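Adenine phosphoribosyltransferase (Leishmania donovani, PDB 1QB7) probably makes AMP from adenine and 5-phospho-alpha-D-ribose 1-diphosphate, releasing diphosphate, in the purine salvage pathway. Local coordinates at residues K24-Y29 against D206-E211; Q63-M68 against V168-S173; I174-F179 against F199-S204. One frame throughout, in Å; residues are numbered along the deposited sequence.

In the fold
Interactions 1 and 3 lie near the bound adenine, while interaction 2 joins helix 51-67 to strand 167-173 of the main sheet. Along the chain, interaction 1 closes the widest loop, and interactions 2 and 3 follow one another within it. Interactions 1 and 3 have centres about 13 Å apart and touch, Tyr26 and Leu208 packing on Leu203 and Tyr26 also on Ile174 and Leu175. Interactions 2 and 3 have centres about 15 Å apart and share the main sheet, where strands 167-173 and 199-201 are neighbours. Interactions 1 and 2, with centres about 25 Å apart, do not touch. Interaction 3 thus carries the main sheet to the adenine site, where interaction 1 joins it.

Interaction 1 of 3, residues K24-Y29 against D206-E211; sequences KSYRWY and DALTEE
The indole of Trp28 presents its edge to Thr209, whose carbonyl oxygen lies near the ring plane, while Leu208 CB and Glu210 OE1 approach the same ring obliquely. Tyr26 meets Leu208 through CB, and the methyl CD2 stands oblique to the phenol ring. At the edge, Trp28 NE1 donates to Thr209 O over 2.8 Å with an N-H...O angle of 162°. The bond is nearly straight at the hydrogen, yet the nitrogen sits above the carbonyl plane, 43° out of it, and not on a lone pair. Tryptophan suits this place because one flat group supplies both an N-H and a broad apolar surface. Its CG lies between the backbone N and the carbonyl carbon (chi1 62°), a rotation that turns the indole toward the 206-211 loop. There Trp28 CD1 lies 4.2 Å from Leu208 CB, the two side chains sliding past each other in opposite directions. Leu208 sends its branch CD2 to Tyr26 CB at 3.7 Å, filling an apolar place with a compact, branched group. The exposed Glu210 bends at chi2 and brings OE1 to 3.8 Å from Trp28 CZ2, its carboxylate steeply inclined to the indole. Arg40, an AMP-binding residue, makes a cation-pi contact with Trp28 and a hydrogen bond to Leu208 O, so both segments hold it. The contact lies where the chain leaves helix 17-25 and enters strand 28-29; Tyr26 packs on helix 45-48, and both Tyr26 and Leu208 rest on Leu203 of strand 203-204.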
loop_
_atom_site.group_PDB
_atom_site.type_symbol
_atom_site.label_atom_id
_atom_site.label_comp_id
_atom_site.label_asym_id
_atom_site.label_seq_id
_atom_site.Cartn_x
_atom_site.Cartn_y
_atom_site.Cartn_z
ATOM N N LYS A 24 21.628 1.837 -6.912
ATOM C CA LYS A 24 22.386 1.286 -5.795
ATOM C C LYS A 24 21.516 0.431 -4.876
ATOM O O LYS A 24 21.937 -0.636 -4.436
ATOM C CB LYS A 24 23.023 2.431 -4.999
ATOM C CG LYS A 24 23.781 2.013 -3.745
ATOM C CD LYS A 24 24.216 3.240 -2.940
ATOM C CE LYS A 24 24.762 2.872 -1.559
ATOM N NZ LYS A 24 26.026 2.083 -1.625
ATOM N N SER A 25 20.293 0.888 -4.620
ATOM C CA SER A 25 19.361 0.190 -3.732
ATOM C C SER A 25 18.601 -0.995 -4.311
ATOM O O SER A 25 18.422 -2.001 -3.627
ATOM C CB SER A 25 18.344 1.173 -3.151
ATOM O OG SER A 25 18.993 2.215 -2.448
ATOM N N TYR A 26 18.135 -0.881 -5.550
ATOM C CA TYR A 26 17.355 -1.954 -6.160
ATOM C C TYR A 26 17.962 -3.346 -6.120
ATOM O O TYR A 26 19.177 -3.526 -6.246
ATOM C CB TYR A 26 16.995 -1.616 -7.610
ATOM C CG TYR A 26 15.539 -1.252 -7.831
ATOM C CD1 TYR A 26 14.511 -2.126 -7.462
ATOM C CD2 TYR A 26 15.187 -0.030 -8.404
ATOM C CE1 TYR A 26 13.166 -1.786 -7.655
ATOM C CE2 TYR A 26 13.854 0.317 -8.601
ATOM C CZ TYR A 26 12.849 -0.563 -8.223
ATOM O OH TYR A 26 11.534 -0.202 -8.384
ATOM N N ARG A 27 17.097 -4.326 -5.874
ATOM C CA ARG A 27 17.486 -5.735 -5.868
ATOM C C ARG A 27 16.443 -6.470 -6.681
ATOM O O ARG A 27 15.243 -6.215 -6.543
ATOM C CB ARG A 27 17.536 -6.326 -4.455
ATOM C CG ARG A 27 18.689 -5.832 -3.599
ATOM C CD ARG A 27 20.036 -6.188 -4.199
ATOM N NE ARG A 27 21.146 -5.714 -3.374
ATOM C CZ ARG A 27 21.634 -4.474 -3.388
ATOM N NH1 ARG A 27 21.126 -3.555 -4.200
ATOM N NH2 ARG A 27 22.645 -4.158 -2.592
ATOM N N TRP A 28 16.905 -7.318 -7.589
ATOM C CA TRP A 28 16.002 -8.110 -8.411
ATOM C C TRP A 28 16.244 -9.586 -8.122
ATOM O O TRP A 28 17.329 -9.979 -7.675
ATOM C CB TRP A 28 16.166 -7.794 -9.903
ATOM C CG TRP A 28 17.518 -8.093 -10.484
ATOM C CD1 TRP A 28 18.515 -7.196 -10.738
ATOM C CD2 TRP A 28 17.998 -9.367 -10.940
ATOM N NE1 TRP A 28 19.581 -7.828 -11.330
ATOM C CE2 TRP A 28 19.291 -9.159 -11.465
ATOM C CE3 TRP A 28 17.456 -10.662 -10.959
ATOM C CZ2 TRP A 28 20.056 -10.202 -12.007
ATOM C CZ3 TRP A 28 18.217 -11.700 -11.499
ATOM C CH2 TRP A 28 19.504 -11.460 -12.015
ATOM N N TYR A 29 15.226 -10.399 -8.376
ATOM C CA TYR A 29 15.306 -11.831 -8.118
ATOM C C TYR A 29 14.848 -12.640 -9.317
ATOM O O TYR A 29 13.925 -12.240 -10.025
ATOM C CB TYR A 29 14.432 -12.200 -6.908
ATOM C CG TYR A 29 14.838 -11.516 -5.627
ATOM C CD1 TYR A 29 14.464 -10.192 -5.370
ATOM C CD2 TYR A 29 15.624 -12.175 -4.682
ATOM C CE1 TYR A 29 14.868 -9.545 -4.212
ATOM C CE2 TYR A 29 16.031 -11.534 -3.516
ATOM C CZ TYR A 29 15.650 -10.220 -3.293
ATOM O OH TYR A 29 16.071 -9.574 -2.165
ATOM N N ASP A 206 17.306 -1.374 -17.354
ATOM C CA ASP A 206 18.558 -1.562 -18.077
ATOM C C ASP A 206 19.720 -1.103 -17.210
ATOM O O ASP A 206 20.865 -1.487 -17.443
ATOM C CB ASP A 206 18.554 -0.797 -19.402
ATOM C CG ASP A 206 19.826 -1.029 -20.221
ATOM O OD1 ASP A 206 20.153 -2.207 -20.494
ATOM O OD2 ASP A 206 20.512 -0.042 -20.575
ATOM N N ALA A 207 19.417 -0.291 -16.202
ATOM C CA ALA A 207 20.430 0.204 -15.285
ATOM C C ALA A 207 20.777 -0.851 -14.238
ATOM O O ALA A 207 21.799 -0.749 -13.562
ATOM C CB ALA A 207 19.950 1.466 -14.609
ATOM N N LEU A 208 19.908 -1.849 -14.083
ATOM C CA LEU A 208 20.128 -2.914 -13.112
ATOM C C LEU A 208 21.006 -3.985 -13.722
ATOM O O LEU A 208 20.775 -4.421 -14.844
ATOM C CB LEU A 208 18.800 -3.522 -12.665
ATOM C CG LEU A 208 17.791 -2.537 -12.070
ATOM C CD1 LEU A 208 16.608 -3.309 -11.529
ATOM C CD2 LEU A 208 18.433 -1.700 -10.975
ATOM N N THR A 209 22.010 -4.415 -12.971
ATOM C CA THR A 209 22.943 -5.427 -13.446
ATOM C C THR A 209 22.974 -6.609 -12.479
ATOM O O THR A 209 22.125 -6.715 -11.593
ATOM C CB THR A 209 24.369 -4.831 -13.581
ATOM O OG1 THR A 209 24.845 -4.423 -12.293
ATOM C CG2 THR A 209 24.362 -3.614 -14.501
ATOM N N GLU A 210 23.955 -7.491 -12.658
ATOM C CA GLU A 210 24.120 -8.656 -11.796
ATOM C C GLU A 210 24.432 -8.227 -10.356
ATOM O O GLU A 210 24.145 -8.962 -9.405
ATOM C CB GLU A 210 25.228 -9.560 -12.352
ATOM C CG GLU A 210 25.627 -10.738 -11.453
ATOM C CD GLU A 210 24.475 -11.696 -11.148
ATOM O OE1 GLU A 210 23.485 -11.722 -11.916
ATOM O OE2 GLU A 210 24.574 -12.432 -10.136
ATOM N N GLU A 211 24.996 -7.028 -10.201
ATOM C CA GLU A 211 25.315 -6.493 -8.878
ATOM C C GLU A 211 24.036 -6.231 -8.081
ATOM O O GLU A 211 24.073 -6.132 -6.854
ATOM C CB GLU A 211 26.126 -5.205 -8.990
ATOM C CG GLU A 211 27.491 -5.397 -9.626
ATOM C CD GLU A 211 28.378 -4.171 -9.521
ATOM O OE1 GLU A 211 27.862 -3.056 -9.262
ATOM O OE2 GLU A 211 29.604 -4.333 -9.696
#

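Interaction 2 of 3, residues Q63-M68 against V168-S173; sequences QRYRAM and VVEMVS
Arg64, with CG trans to its backbone N, stays extended from CG to NE, whereas Glu170 turns at its first torsion, placing CG between its N and carbonyl carbon (chi1 64°), and is extended beyond CG toward the helix. Their flat ends join side-on in a bidentate salt bridge: Arg64 NE donates to Glu170 OE2 at 2.9 Å, and Arg64 NH2 donates to Glu170 OE1 at 2.9 Å. The guanidinium and carboxylate planes differ by 22°, and both oxygens are met on their syn sides. The second bond is almost straight, with an N-H...O angle of 173°. Tyr65 OH completes the grip, donating to the anti lone pair of Glu170 OE2 at 2.7 Å. That oxygen therefore accepts from two donors, Arg64 NE and Tyr65 OH, and the three bonds fix the rotation of the buried carboxylate; the positive charge beside it would probably favour its ionised form. Tyrosine suits its place because its ring packs among apolar groups while its hydroxyl reaches the acid; Arg64 CG lies over one face of the Tyr65 ring, offset toward the rim, and Val172 CG1 is 3.8 Å from Tyr65 OH. Farther along, Met68 and Val169 reach toward each other tip to tip, Met68 SD lying 3.6 Å from Val169 CG1. Val142 and helix 86-93 also border Tyr65. Residues 63-67 of helix 51-67 run nearly antiparallel to residues 168-173 of the strand, in the helix-on-sheet layering of the alpha/beta core of type I phosphoribosyltransferases.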
loop_
_atom_site.group_PDB
_atom_site.type_symbol
_atom_site.label_atom_id
_atom_site.label_comp_id
_atom_site.label_asym_id
_atom_site.label_seq_id
_atom_site.Cartn_x
_atom_site.Cartn_y
_atom_site.Cartn_z
ATOM N N GLN A 63 8.533 17.871 -4.945
ATOM C CA GLN A 63 9.064 19.083 -5.577
ATOM C C GLN A 63 8.516 19.217 -6.987
ATOM O O GLN A 63 8.120 20.303 -7.415
ATOM C CB GLN A 63 10.589 19.046 -5.618
ATOM C CG GLN A 63 11.232 19.277 -4.263
ATOM C CD GLN A 63 12.665 18.780 -4.195
ATOM O OE1 GLN A 63 13.260 18.421 -5.216
ATOM N NE2 GLN A 63 13.222 18.738 -2.985
ATOM N N ARG A 64 8.445 18.092 -7.687
ATOM C CA ARG A 64 7.940 18.082 -9.043
ATOM C C ARG A 64 6.517 18.613 -9.121
ATOM O O ARG A 64 6.233 19.522 -9.900
ATOM C CB ARG A 64 7.995 16.669 -9.620
ATOM C CG ARG A 64 7.403 16.561 -10.999
ATOM C CD ARG A 64 7.517 15.153 -11.519
ATOM N NE ARG A 64 6.951 15.028 -12.857
ATOM C CZ ARG A 64 7.539 15.461 -13.969
ATOM N NH1 ARG A 64 8.727 16.048 -13.913
ATOM N NH2 ARG A 64 6.938 15.296 -15.141
ATOM N N TYR A 65 5.635 18.083 -8.282
ATOM C CA TYR A 65 4.241 18.502 -8.317
ATOM C C TYR A 65 3.947 19.886 -7.749
ATOM O O TYR A 65 3.000 20.537 -8.186
ATOM C CB TYR A 65 3.348 17.409 -7.728
ATOM C CG TYR A 65 3.524 16.100 -8.475
ATOM C CD1 TYR A 65 3.379 16.051 -9.862
ATOM C CD2 TYR A 65 3.917 14.935 -7.815
ATOM C CE1 TYR A 65 3.629 14.884 -10.578
ATOM C CE2 TYR A 65 4.174 13.756 -8.524
ATOM C CZ TYR A 65 4.029 13.742 -9.905
ATOM O OH TYR A 65 4.314 12.604 -10.623
ATOM N N ARG A 66 4.772 20.345 -6.806
ATOM C CA ARG A 66 4.615 21.683 -6.223
ATOM C C ARG A 66 5.000 22.732 -7.264
ATOM O O ARG A 66 4.444 23.831 -7.294
ATOM C CB ARG A 66 5.492 21.856 -4.976
ATOM C CG ARG A 66 4.889 21.266 -3.721
ATOM C CD ARG A 66 5.696 21.602 -2.471
ATOM N NE ARG A 66 5.035 21.087 -1.269
ATOM C CZ ARG A 66 5.669 20.645 -0.184
ATOM N NH1 ARG A 66 6.994 20.658 -0.134
ATOM N NH2 ARG A 66 4.980 20.138 0.835
ATOM N N ALA A 67 5.950 22.369 -8.121
ATOM C CA ALA A 67 6.429 23.241 -9.181
ATOM C C ALA A 67 5.536 23.167 -10.420
ATOM O O ALA A 67 5.567 24.054 -11.275
ATOM C CB ALA A 67 7.862 22.868 -9.549
ATOM N N MET A 68 4.716 22.124 -10.499
ATOM C CA MET A 68 3.838 21.918 -11.644
ATOM C C MET A 68 2.663 22.891 -11.740
ATOM O O MET A 68 2.069 23.275 -10.728
ATOM C CB MET A 68 3.331 20.477 -11.645
ATOM C CG MET A 68 2.747 20.014 -12.956
ATOM S SD MET A 68 2.466 18.242 -12.954
ATOM C CE MET A 68 4.104 17.607 -13.221
ATOM N N VAL A 168 -5.571 12.830 -16.983
ATOM C CA VAL A 168 -4.370 12.216 -16.428
ATOM C C VAL A 168 -3.203 13.192 -16.588
ATOM O O VAL A 168 -2.954 13.697 -17.688
ATOM C CB VAL A 168 -4.034 10.893 -17.168
ATOM C CG1 VAL A 168 -2.651 10.378 -16.773
ATOM C CG2 VAL A 168 -5.099 9.847 -16.870
ATOM N N VAL A 169 -2.530 13.498 -15.480
ATOM C CA VAL A 169 -1.378 14.391 -15.502
ATOM C C VAL A 169 -0.235 13.609 -16.131
ATOM O O VAL A 169 0.372 14.046 -17.112
ATOM C CB VAL A 169 -0.977 14.838 -14.075
ATOM C CG1 VAL A 169 0.340 15.604 -14.095
ATOM C CG2 VAL A 169 -2.072 15.708 -13.482
ATOM N N GLU A 170 0.016 12.427 -15.576
ATOM C CA GLU A 170 1.063 11.539 -16.055
ATOM C C GLU A 170 1.029 10.228 -15.288
ATOM O O GLU A 170 0.445 10.144 -14.204
ATOM C CB GLU A 170 2.444 12.187 -15.884
ATOM C CG GLU A 170 2.827 12.439 -14.434
ATOM C CD GLU A 170 3.968 13.421 -14.270
ATOM O OE1 GLU A 170 4.243 14.198 -15.205
ATOM O OE2 GLU A 170 4.589 13.425 -13.192
ATOM N N MET A 171 1.605 9.197 -15.896
ATOM C CA MET A 171 1.716 7.883 -15.286
ATOM C C MET A 171 3.152 7.831 -14.788
ATOM O O MET A 171 4.085 7.925 -15.586
ATOM C CB MET A 171 1.486 6.793 -16.330
ATOM C CG MET A 171 1.798 5.367 -15.863
ATOM S SD MET A 171 0.752 4.736 -14.531
ATOM C CE MET A 171 1.925 3.720 -13.626
ATOM N N VAL A 172 3.334 7.755 -13.473
ATOM C CA VAL A 172 4.676 7.697 -12.900
ATOM C C VAL A 172 5.001 6.343 -12.287
ATOM O O VAL A 172 4.153 5.711 -11.659
ATOM C CB VAL A 172 4.919 8.839 -11.854
ATOM C CG1 VAL A 172 3.853 8.829 -10.791
ATOM C CG2 VAL A 172 6.303 8.700 -11.203
ATOM N N SER A 173 6.222 5.883 -12.529
ATOM C CA SER A 173 6.696 4.619 -11.988
ATOM C C SER A 173 8.133 4.791 -11.499
ATOM O O SER A 173 8.864 5.646 -11.997
ATOM C CB SER A 173 6.607 3.501 -13.039
ATOM O OG SER A 173 7.388 3.773 -14.186
#

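Interaction 3 of 3, residues I174-F179 against F199-S204; sequences ILSIPF and FISLLS
Ser176 N donates to Leu203 O at 2.9 Å, nearly along the C=O axis; the other backbone bonds across the contact are weak. In one of the two conformers of Ser201, Leu203 O also accepts from Ser201 OG at 3.0 Å, this donor coming from above the carbonyl plane, and Ser176 OG adds a weak bond. Serine suits position 201 because its short hydroxyl, turned trans to the backbone N (chi1 -174°), reaches forward to the carbonyl of Leu203, two residues on. Leu175 CA makes a further C-H...O contact with Leu203 O. At the corner, Ile174 O receives two weak bonds from the consecutive amides of Leu202 and Leu203, with Leu203 N at 3.0 Å from Ile174 O. Ser204 OG has its polar partner in Asp206 N, and Pro178 CG lies 3.6 Å from Ser204 OG.

Apolar branches close the contact elsewhere. Ile174 CD1 lies 3.8 Å from Leu202 CD1. On the sheet face opposite Ser176 and Ser204, Leu175 CD1 approaches Leu203 CD2 at 3.9 Å. Leu175 also lies near Ala42 and Val147, which bind AMP. The chain turns at Ile174 and Leu202, so strands 167-173 and 199-201 of the main sheet lead into the small parallel sheet, where strand 175-176 runs between 147-148 and 203-204. Helix 17-25 packs on Ile174, Leu202 and Leu203, and helix 51-67 on Ile174 and Leu202.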
loop_
_atom_site.group_PDB
_atom_site.type_symbol
_atom_site.label_atom_id
_atom_site.label_comp_id
_atom_site.label_asym_id
_atom_site.label_seq_id
_atom_site.Cartn_x
_atom_site.Cartn_y
_atom_site.Cartn_z
ATOM N N ILE A 174 8.511 4.024 -10.483
ATOM C CA ILE A 174 9.865 4.086 -9.944
ATOM C C ILE A 174 10.799 3.454 -10.985
ATOM O O ILE A 174 11.850 4.001 -11.323
ATOM C CB ILE A 174 9.990 3.275 -8.616
ATOM C CG1 ILE A 174 8.963 3.751 -7.578
ATOM C CG2 ILE A 174 11.408 3.364 -8.074
ATOM C CD1 ILE A 174 9.043 5.227 -7.229
ATOM N N LEU A 175 10.368 2.311 -11.510
ATOM C CA LEU A 175 11.133 1.564 -12.483
ATOM C C LEU A 175 10.323 1.225 -13.726
ATOM O O LEU A 175 9.147 0.882 -13.639
ATOM C CB LEU A 175 11.599 0.260 -11.849
ATOM C CG LEU A 175 12.539 -0.590 -12.699
ATOM C CD1 LEU A 175 13.939 0.013 -12.664
ATOM C CD2 LEU A 175 12.552 -1.999 -12.159
ATOM N N SER A 176 10.973 1.308 -14.883
ATOM C CA SER A 176 10.334 0.964 -16.149
ATOM C C SER A 176 11.101 -0.183 -16.796
ATOM O O SER A 176 12.303 -0.355 -16.555
ATOM C CB SER A 176 10.314 2.158 -17.095
ATOM O OG SER A 176 11.622 2.653 -17.311
ATOM N N ILE A 177 10.384 -0.990 -17.574
ATOM C CA ILE A 177 10.953 -2.130 -18.295
ATOM C C ILE A 177 10.675 -1.817 -19.766
ATOM O O ILE A 177 9.771 -2.398 -20.371
ATOM C CB ILE A 177 10.217 -3.448 -17.945
ATOM C CG1 ILE A 177 9.957 -3.562 -16.435
ATOM C CG2 ILE A 177 11.008 -4.636 -18.464
ATOM C CD1 ILE A 177 11.188 -3.715 -15.583
ATOM N N PRO A 178 11.467 -0.912 -20.370
ATOM C CA PRO A 178 11.294 -0.509 -21.775
ATOM C C PRO A 178 11.124 -1.633 -22.803
ATOM O O PRO A 178 10.428 -1.462 -23.811
ATOM C CB PRO A 178 12.533 0.354 -22.038
ATOM C CG PRO A 178 13.542 -0.177 -21.061
ATOM C CD PRO A 178 12.723 -0.367 -19.827
ATOM N N PHE A 179 11.717 -2.790 -22.522
ATOM C CA PHE A 179 11.635 -3.933 -23.421
ATOM C C PHE A 179 10.191 -4.360 -23.666
ATOM O O PHE A 179 9.853 -4.833 -24.751
ATOM C CB PHE A 179 12.434 -5.106 -22.853
ATOM C CG PHE A 179 12.422 -6.326 -23.725
ATOM C CD1 PHE A 179 13.241 -6.402 -24.846
ATOM C CD2 PHE A 179 11.594 -7.402 -23.426
ATOM C CE1 PHE A 179 13.234 -7.535 -25.659
ATOM C CE2 PHE A 179 11.581 -8.539 -24.233
ATOM C CZ PHE A 179 12.405 -8.605 -25.351
ATOM N N PHE A 199 4.315 9.504 -19.745
ATOM C CA PHE A 199 4.840 8.455 -18.885
ATOM C C PHE A 199 6.198 8.909 -18.367
ATOM O O PHE A 199 7.028 9.372 -19.146
ATOM C CB PHE A 199 5.046 7.154 -19.670
ATOM C CG PHE A 199 3.777 6.431 -20.004
ATOM C CD1 PHE A 199 3.084 6.721 -21.173
ATOM C CD2 PHE A 199 3.268 5.465 -19.141
ATOM C CE1 PHE A 199 1.901 6.058 -21.482
ATOM C CE2 PHE A 199 2.081 4.792 -19.437
ATOM C CZ PHE A 199 1.396 5.091 -20.609
ATOM N N ILE A 200 6.409 8.835 -17.058
ATOM C CA ILE A 200 7.705 9.188 -16.487
ATOM C C ILE A 200 8.175 8.066 -15.563
ATOM O O ILE A 200 7.373 7.436 -14.864
ATOM C CB ILE A 200 7.712 10.542 -15.713
ATOM C CG1 ILE A 200 6.842 10.462 -14.463
ATOM C CG2 ILE A 200 7.279 11.687 -16.622
ATOM C CD1 ILE A 200 7.184 11.507 -13.426
ATOM N N SER A 201 9.471 7.773 -15.625
ATOM C CA SER A 201 10.086 6.740 -14.797
ATOM C C SER A 201 11.358 7.309 -14.186
ATOM O O SER A 201 12.014 8.159 -14.793
ATOM C CB SER A 201 10.418 5.506 -15.635
ATOM O OG SER A 201 10.883 4.446 -14.824
ATOM N N LEU A 202 11.703 6.840 -12.989
ATOM C CA LEU A 202 12.896 7.309 -12.297
ATOM C C LEU A 202 14.133 6.469 -12.632
ATOM O O LEU A 202 15.263 6.950 -12.525
ATOM C CB LEU A 202 12.656 7.325 -10.788
ATOM C CG LEU A 202 11.407 8.088 -10.329
ATOM C CD1 LEU A 202 11.218 7.914 -8.834
ATOM C CD2 LEU A 202 11.514 9.563 -10.705
ATOM N N LEU A 203 13.912 5.227 -13.054
ATOM C CA LEU A 203 15.004 4.329 -13.403
ATOM C C LEU A 203 14.544 3.280 -14.409
ATOM O O LEU A 203 13.407 2.820 -14.361
ATOM C CB LEU A 203 15.536 3.619 -12.154
ATOM C CG LEU A 203 16.832 2.818 -12.340
ATOM C CD1 LEU A 203 18.015 3.775 -12.393
ATOM C CD2 LEU A 203 17.027 1.817 -11.210
ATOM N N SER A 204 15.430 2.930 -15.337
ATOM C CA SER A 204 15.149 1.903 -16.334
ATOM C C SER A 204 15.777 0.611 -15.821
ATOM O O SER A 204 16.868 0.641 -15.257
ATOM C CB SER A 204 15.789 2.265 -17.675
ATOM O OG SER A 204 15.815 1.135 -18.532
#